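Local coordinates for putative hydrolase (Campylobacter jejuni, PDB 3D6L), which probably hydrolyses long-chain fatty acyl-CoA thioesters as a hexameric hot dog fold thioesterase, at residues A[4-15]-A[63-74]. Numbering follows the deposited sequence.
Sequences MGEPKLKIVAMP and VFIGDIISCYSK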
ATOM      1  N   MET A   4      18.910  25.068  -6.616  1.00 48.45           N
ATOM      2  CA  MET A   4      19.723  23.982  -6.073  1.00 46.55           C
ATOM      3  C   MET A   4      19.641  22.751  -6.987  1.00 45.19           C
ATOM      4  O   MET A   4      19.495  21.614  -6.527  1.00 45.06           O
ATOM      5  CB  MET A   4      19.301  23.666  -4.627  1.00 46.79           C
ATOM      6  CG  MET A   4      17.787  23.728  -4.366  1.00 46.59           C
ATOM      7  SD  MET A   4      17.327  24.094  -2.648  1.00 46.14           S
ATOM      8  CE  MET A   4      17.927  22.642  -1.789  1.00 45.94           C
ATOM      9  N   GLY A   5      19.738  23.006  -8.291  1.00 43.44           N
ATOM     10  CA  GLY A   5      19.660  21.969  -9.318  1.00 41.22           C
ATOM     11  C   GLY A   5      18.234  21.574  -9.646  1.00 39.51           C
ATOM     12  O   GLY A   5      17.286  22.262  -9.261  1.00 39.46           O
ATOM     13  N   GLU A   6      18.090  20.470 -10.375  1.00 37.68           N
ATOM     14  CA  GLU A   6      16.780  19.885 -10.640  1.00 36.01           C
ATOM     15  C   GLU A   6      16.368  18.952  -9.482  1.00 33.85           C
ATOM     16  O   GLU A   6      17.219  18.559  -8.678  1.00 33.51           O
ATOM     17  CB  GLU A   6      16.743  19.189 -12.022  1.00 36.05           C
ATOM     18  CG  GLU A   6      17.714  18.035 -12.234  1.00 36.85           C
ATOM     19  CD  GLU A   6      17.396  17.198 -13.486  1.00 37.69           C
ATOM     20  OE1 GLU A   6      17.266  17.777 -14.596  1.00 39.28           O
ATOM     21  OE2 GLU A   6      17.288  15.949 -13.355  1.00 39.68           O
ATOM     22  N   PRO A   7      15.061  18.620  -9.377  1.00 31.99           N
ATOM     23  CA  PRO A   7      14.588  17.794  -8.266  1.00 30.57           C
ATOM     24  C   PRO A   7      15.238  16.419  -8.234  1.00 29.18           C
ATOM     25  O   PRO A   7      15.501  15.831  -9.290  1.00 28.94           O
ATOM     26  CB  PRO A   7      13.090  17.640  -8.550  1.00 30.69           C
ATOM     27  CG  PRO A   7      12.747  18.748  -9.456  1.00 31.12           C
ATOM     28  CD  PRO A   7      13.957  18.998 -10.276  1.00 31.81           C
ATOM     29  N   LYS A   8      15.493  15.924  -7.025  1.00 27.56           N
ATOM     30  CA  LYS A   8      16.007  14.571  -6.828  1.00 25.98           C
ATOM     31  C   LYS A   8      14.857  13.566  -6.844  1.00 24.99           C
ATOM     32  O   LYS A   8      15.035  12.410  -7.236  1.00 24.82           O
ATOM     33  CB  LYS A   8      16.804  14.478  -5.522  1.00 26.12           C
ATOM     34  CG  LYS A   8      18.027  15.394  -5.481  1.00 25.69           C
ATOM     35  CD  LYS A   8      19.182  14.838  -6.302  1.00 25.76           C
ATOM     36  CE  LYS A   8      19.964  15.945  -7.024  1.00 26.73           C
ATOM     37  NZ  LYS A   8      20.383  17.083  -6.141  1.00 26.99           N
ATOM     38  N   LEU A   9      13.682  14.027  -6.424  1.00 23.64           N
ATOM     39  CA  LEU A   9      12.443  13.270  -6.521  1.00 22.40           C
ATOM     40  C   LEU A   9      11.331  14.161  -7.029  1.00 21.34           C
ATOM     41  O   LEU A   9      11.316  15.360  -6.758  1.00 20.94           O
ATOM     42  CB  LEU A   9      12.048  12.691  -5.160  1.00 22.44           C
ATOM     43  CG  LEU A   9      12.125  11.182  -4.922  1.00 22.94           C
ATOM     44  CD1 LEU A   9      13.464  10.593  -5.320  1.00 23.36           C
ATOM     45  CD2 LEU A   9      11.834  10.870  -3.456  1.00 23.01           C
ATOM     46  N   LYS A  10      10.401  13.552  -7.761  1.00 20.38           N
ATOM     47  CA  LYS A  10       9.214  14.213  -8.277  1.00 19.68           C
ATOM     48  C   LYS A  10       8.076  13.167  -8.333  1.00 19.29           C
ATOM     49  O   LYS A  10       8.134  12.199  -9.100  1.00 18.95           O
ATOM     50  CB  LYS A  10       9.520  14.823  -9.646  1.00 19.60           C
ATOM     51  CG  LYS A  10       8.562  15.902 -10.118  1.00 21.09           C
ATOM     52  CD  LYS A  10       9.290  16.895 -11.034  1.00 23.66           C
ATOM     53  CE  LYS A  10       8.425  17.388 -12.212  1.00 24.88           C
ATOM     54  NZ  LYS A  10       7.421  18.436 -11.859  1.00 26.15           N
ATOM     55  N   ILE A  11       7.062  13.358  -7.490  1.00 18.62           N
ATOM     56  CA  ILE A  11       5.990  12.385  -7.309  1.00 18.34           C
ATOM     57  C   ILE A  11       4.688  13.129  -7.327  1.00 17.83           C
ATOM     58  O   ILE A  11       4.649  14.311  -6.995  1.00 17.99           O
ATOM     59  CB  ILE A  11       6.019  11.706  -5.906  1.00 18.48           C
ATOM     60  CG1 ILE A  11       7.270  12.062  -5.113  1.00 19.32           C
ATOM     61  CG2 ILE A  11       5.832  10.212  -6.003  1.00 18.87           C
ATOM     62  CD1 ILE A  11       7.082  13.263  -4.241  1.00 19.47           C
ATOM     63  N   VAL A  12       3.612  12.437  -7.687  1.00 17.35           N
ATOM     64  CA  VAL A  12       2.258  12.966  -7.494  1.00 16.71           C
ATOM     65  C   VAL A  12       1.740  12.520  -6.120  1.00 16.32           C
ATOM     66  O   VAL A  12       1.926  11.369  -5.727  1.00 16.16           O
ATOM     67  CB  VAL A  12       1.298  12.467  -8.585  1.00 16.53           C
ATOM     68  CG1 VAL A  12      -0.029  13.192  -8.485  1.00 16.41           C
ATOM     69  CG2 VAL A  12       1.909  12.658  -9.974  1.00 16.59           C
ATOM     70  N   ALA A  13       1.107  13.429  -5.387  1.00 16.07           N
ATOM     71  CA  ALA A  13       0.456  13.060  -4.128  1.00 15.81           C
ATOM     72  C   ALA A  13      -0.899  12.417  -4.427  1.00 15.75           C
ATOM     73  O   ALA A  13      -1.788  13.058  -4.983  1.00 15.90           O
ATOM     74  CB  ALA A  13       0.303  14.266  -3.223  1.00 15.15           C
ATOM     75  N   MET A  14      -1.045  11.148  -4.064  1.00 15.92           N
ATOM     76  CA  MET A  14      -2.250  10.384  -4.383  1.00 15.94           C
ATOM     77  C   MET A  14      -3.255  10.351  -3.225  1.00 16.02           C
ATOM     78  O   MET A  14      -2.876  10.540  -2.066  1.00 16.44           O
ATOM     79  CB  MET A  14      -1.862   8.974  -4.829  1.00 16.01           C
ATOM     80  CG  MET A  14      -1.019   8.946  -6.112  1.00 16.45           C
ATOM     81  SD  MET A  14      -1.890   9.503  -7.606  1.00 17.53           S
ATOM     82  CE  MET A  14      -2.914   8.070  -7.976  1.00 16.74           C
ATOM     83  N   PRO A  15      -4.553  10.149  -3.532  1.00 15.96           N
ATOM     84  CA  PRO A  15      -5.582  10.100  -2.483  1.00 15.90           C
ATOM     85  C   PRO A  15      -5.322   9.094  -1.348  1.00 15.69           C
ATOM     86  O   PRO A  15      -5.852   9.278  -0.243  1.00 16.09           O
ATOM     87  CB  PRO A  15      -6.852   9.720  -3.261  1.00 16.06           C
ATOM     88  CG  PRO A  15      -6.614  10.274  -4.634  1.00 15.61           C
ATOM     89  CD  PRO A  15      -5.148  10.014  -4.879  1.00 16.07           C
ATOM     90  N   VAL A  63      -0.054  19.986   2.200  1.00 16.41           N
ATOM     91  CA  VAL A  63       0.036  19.366   0.879  1.00 16.08           C
ATOM     92  C   VAL A  63      -1.329  18.730   0.577  1.00 15.90           C
ATOM     93  O   VAL A  63      -1.945  18.130   1.470  1.00 15.68           O
ATOM     94  CB  VAL A  63       1.183  18.322   0.821  1.00 16.20           C
ATOM     95  CG1 VAL A  63       1.298  17.692  -0.553  1.00 15.19           C
ATOM     96  CG2 VAL A  63       2.501  18.970   1.200  1.00 16.18           C
ATOM     97  N   PHE A  64      -1.804  18.891  -0.660  1.00 15.51           N
ATOM     98  CA  PHE A  64      -3.107  18.356  -1.070  1.00 15.49           C
ATOM     99  C   PHE A  64      -2.998  17.221  -2.078  1.00 15.57           C
ATOM    100  O   PHE A  64      -1.977  17.077  -2.773  1.00 15.51           O
ATOM    101  CB  PHE A  64      -4.001  19.457  -1.660  1.00 15.36           C
ATOM    102  CG  PHE A  64      -4.202  20.639  -0.750  1.00 15.75           C
ATOM    103  CD1 PHE A  64      -4.211  21.928  -1.270  1.00 16.00           C
ATOM    104  CD2 PHE A  64      -4.382  20.465   0.627  1.00 16.19           C
ATOM    105  CE1 PHE A  64      -4.386  23.032  -0.438  1.00 17.07           C
ATOM    106  CE2 PHE A  64      -4.561  21.556   1.471  1.00 16.67           C
ATOM    107  CZ  PHE A  64      -4.562  22.844   0.941  1.00 16.83           C
ATOM    108  N   ILE A  65      -4.066  16.424  -2.152  1.00 15.44           N
ATOM    109  CA  ILE A  65      -4.242  15.440  -3.215  1.00 15.05           C
ATOM    110  C   ILE A  65      -4.047  16.121  -4.565  1.00 15.13           C
ATOM    111  O   ILE A  65      -4.587  17.209  -4.817  1.00 14.77           O
ATOM    112  CB  ILE A  65      -5.650  14.790  -3.148  1.00 15.05           C
ATOM    113  CG1 ILE A  65      -5.783  13.928  -1.880  1.00 15.33           C
ATOM    114  CG2 ILE A  65      -5.940  13.971  -4.403  1.00 14.22           C
ATOM    115  CD1 ILE A  65      -7.207  13.518  -1.520  1.00 14.92           C
ATOM    116  N   GLY A  66      -3.258  15.491  -5.426  1.00 15.30           N
ATOM    117  CA  GLY A  66      -3.065  16.004  -6.778  1.00 15.53           C
ATOM    118  C   GLY A  66      -1.805  16.815  -6.984  1.00 15.76           C
ATOM    119  O   GLY A  66      -1.331  16.918  -8.118  1.00 15.69           O
ATOM    120  N   ASP A  67      -1.267  17.388  -5.899  1.00 16.21           N
ATOM    121  CA  ASP A  67       0.010  18.129  -5.941  1.00 16.70           C
ATOM    122  C   ASP A  67       1.106  17.291  -6.569  1.00 16.80           C
ATOM    123  O   ASP A  67       1.212  16.091  -6.302  1.00 16.84           O
ATOM    124  CB  ASP A  67       0.494  18.524  -4.540  1.00 16.62           C
ATOM    125  CG  ASP A  67      -0.362  19.584  -3.882  1.00 17.40           C
ATOM    126  OD1 ASP A  67      -0.182  19.779  -2.660  1.00 17.38           O
ATOM    127  OD2 ASP A  67      -1.205  20.219  -4.559  1.00 18.00           O
ATOM    128  N   ILE A  68       1.907  17.933  -7.414  1.00 17.09           N
ATOM    129  CA  ILE A  68       3.147  17.352  -7.900  1.00 17.19           C
ATOM    130  C   ILE A  68       4.204  17.822  -6.915  1.00 17.54           C
ATOM    131  O   ILE A  68       4.468  19.025  -6.807  1.00 17.96           O
ATOM    132  CB  ILE A  68       3.493  17.827  -9.343  1.00 17.26           C
ATOM    133  CG1 ILE A  68       2.240  17.885 -10.244  1.00 16.68           C
ATOM    134  CG2 ILE A  68       4.609  16.963  -9.956  1.00 16.75           C
ATOM    135  CD1 ILE A  68       1.483  16.568 -10.420  1.00 15.39           C
ATOM    136  N   ILE A  69       4.770  16.888  -6.157  1.00 17.69           N
ATOM    137  CA  ILE A  69       5.775  17.225  -5.157  1.00 17.62           C
ATOM    138  C   ILE A  69       7.171  17.034  -5.722  1.00 17.76           C
ATOM    139  O   ILE A  69       7.506  15.970  -6.235  1.00 17.42           O
ATOM    140  CB  ILE A  69       5.577  16.441  -3.827  1.00 17.71           C
ATOM    141  CG1 ILE A  69       4.496  17.106  -2.974  1.00 18.17           C
ATOM    142  CG2 ILE A  69       6.848  16.412  -2.996  1.00 17.28           C
ATOM    143  CD1 ILE A  69       3.112  16.724  -3.393  1.00 20.01           C
ATOM    144  N   SER A  70       7.964  18.097  -5.639  1.00 18.27           N
ATOM    145  CA  SER A  70       9.347  18.076  -6.074  1.00 18.71           C
ATOM    146  C   SER A  70      10.228  18.251  -4.851  1.00 18.92           C
ATOM    147  O   SER A  70       9.993  19.135  -4.030  1.00 18.84           O
ATOM    148  CB  SER A  70       9.606  19.184  -7.091  1.00 18.81           C
ATOM    149  OG  SER A  70       8.918  18.918  -8.305  1.00 20.07           O
ATOM    150  N   CYS A  71      11.226  17.381  -4.729  1.00 19.23           N
ATOM    151  CA  CYS A  71      12.171  17.428  -3.629  1.00 19.43           C
ATOM    152  C   CYS A  71      13.533  17.803  -4.159  1.00 19.86           C
ATOM    153  O   CYS A  71      14.144  17.054  -4.932  1.00 19.64           O
ATOM    154  CB  CYS A  71      12.267  16.073  -2.926  1.00 19.68           C
ATOM    155  SG  CYS A  71      10.722  15.440  -2.284  1.00 17.66           S
ATOM    156  N   TYR A  72      13.996  18.967  -3.720  1.00 20.51           N
ATOM    157  CA  TYR A  72      15.298  19.489  -4.071  1.00 21.50           C
ATOM    158  C   TYR A  72      16.261  19.259  -2.924  1.00 22.34           C
ATOM    159  O   TYR A  72      15.862  19.245  -1.760  1.00 22.63           O
ATOM    160  CB  TYR A  72      15.193  20.981  -4.350  1.00 21.33           C
ATOM    161  CG  TYR A  72      14.274  21.322  -5.494  1.00 21.67           C
ATOM    162  CD1 TYR A  72      12.901  21.492  -5.288  1.00 20.46           C
ATOM    163  CD2 TYR A  72      14.778  21.480  -6.794  1.00 21.79           C
ATOM    164  CE1 TYR A  72      12.050  21.812  -6.346  1.00 21.35           C
ATOM    165  CE2 TYR A  72      13.935  21.807  -7.862  1.00 21.38           C
ATOM    166  CZ  TYR A  72      12.576  21.967  -7.628  1.00 21.53           C
ATOM    167  OH  TYR A  72      11.743  22.288  -8.673  1.00 22.03           O
ATOM    168  N   SER A  73      17.534  19.101  -3.261  1.00 23.39           N
ATOM    169  CA  SER A  73      18.556  18.801  -2.275  1.00 24.47           C
ATOM    170  C   SER A  73      19.812  19.623  -2.467  1.00 25.16           C
ATOM    171  O   SER A  73      20.234  19.881  -3.599  1.00 25.84           O
ATOM    172  CB  SER A  73      18.912  17.330  -2.339  1.00 24.51           C
ATOM    173  OG  SER A  73      17.749  16.554  -2.122  1.00 25.49           O
ATOM    174  N   LYS A  74      20.393  20.052  -1.350  1.00 25.46           N
ATOM    175  CA  LYS A  74      21.730  20.612  -1.361  1.00 25.79           C
ATOM    176  C   LYS A  74      22.583  19.988  -0.259  1.00 25.56           C
ATOM    177  O   LYS A  74      22.264  20.092   0.930  1.00 25.51           O
ATOM    178  CB  LYS A  74      21.699  22.140  -1.243  1.00 26.15           C
ATOM    179  CG  LYS A  74      23.080  22.774  -1.422  1.00 27.46           C
ATOM    180  CD  LYS A  74      23.017  24.276  -1.617  1.00 30.17           C
ATOM    181  CE  LYS A  74      24.399  24.905  -1.424  1.00 31.72           C
ATOM    182  NZ  LYS A  74      25.377  24.527  -2.495  1.00 32.62           N
TER
HETATM  183  O   HOH W   1      17.879  19.267  -6.121  1.00 15.43           O
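Leu9 and Ile11 pair with Cys71 and Ile69 as antiparallel hydrogen-bonded pairs, placing strand 9-12 at the edge of this chain's five-stranded hot dog sheet; the N-to-C directions of 9-12 and 68-74 differ by 164°, close to antiparallel. Backbone bonding carries the register. Ile69 N reaches Ile11 O at 2.7 Å, and Ile11 N returns the bond to Ile69 O. Beyond the strands, Ala13 N bonds to Asp67 O and Gly66 N to Ala13 O, so Ala13 uses both its polar backbone atoms on the type II turn from Phe64 to Asp67. At the other end lies a classic beta bulge: Lys8 N donates to Cys71 O at 2.7 Å, while Leu9 N makes a weak bond to that same oxygen at 3.4 Å. One water, accepting from Ser73 N and donating to Met4 O and Glu6 O, bridges the two segments past the bulge. Lys10 also forms backbone bonds with a second subunit.

The side chains separate by sheet face. Leu9, Ile11, Ile69 and Cys71 turn to helix 26-42, the sausage of the fold; Ile11 CD1 crosses onto Ile69 CG2, and Ala13 CB meets Ile69 CD1 at 3.7 Å. On the reverse face, Lys10 CD and CG lie against Ser70 OG without bonding, and Val12 CG2 runs alongside Ile68 CD1, 4.0 Å away.

Tyr72 packs against the N-terminal loop. With its CG beside the backbone N (chi1 -61°), Pro7 CB sits 4.3 Å above the ring plane, displaced from the ring centre, Pro7 CG comes 3.6 Å from Tyr72 CE2, and Gly5 O approaches the ring edge in plane, 3.6 Å from Tyr72 CD2.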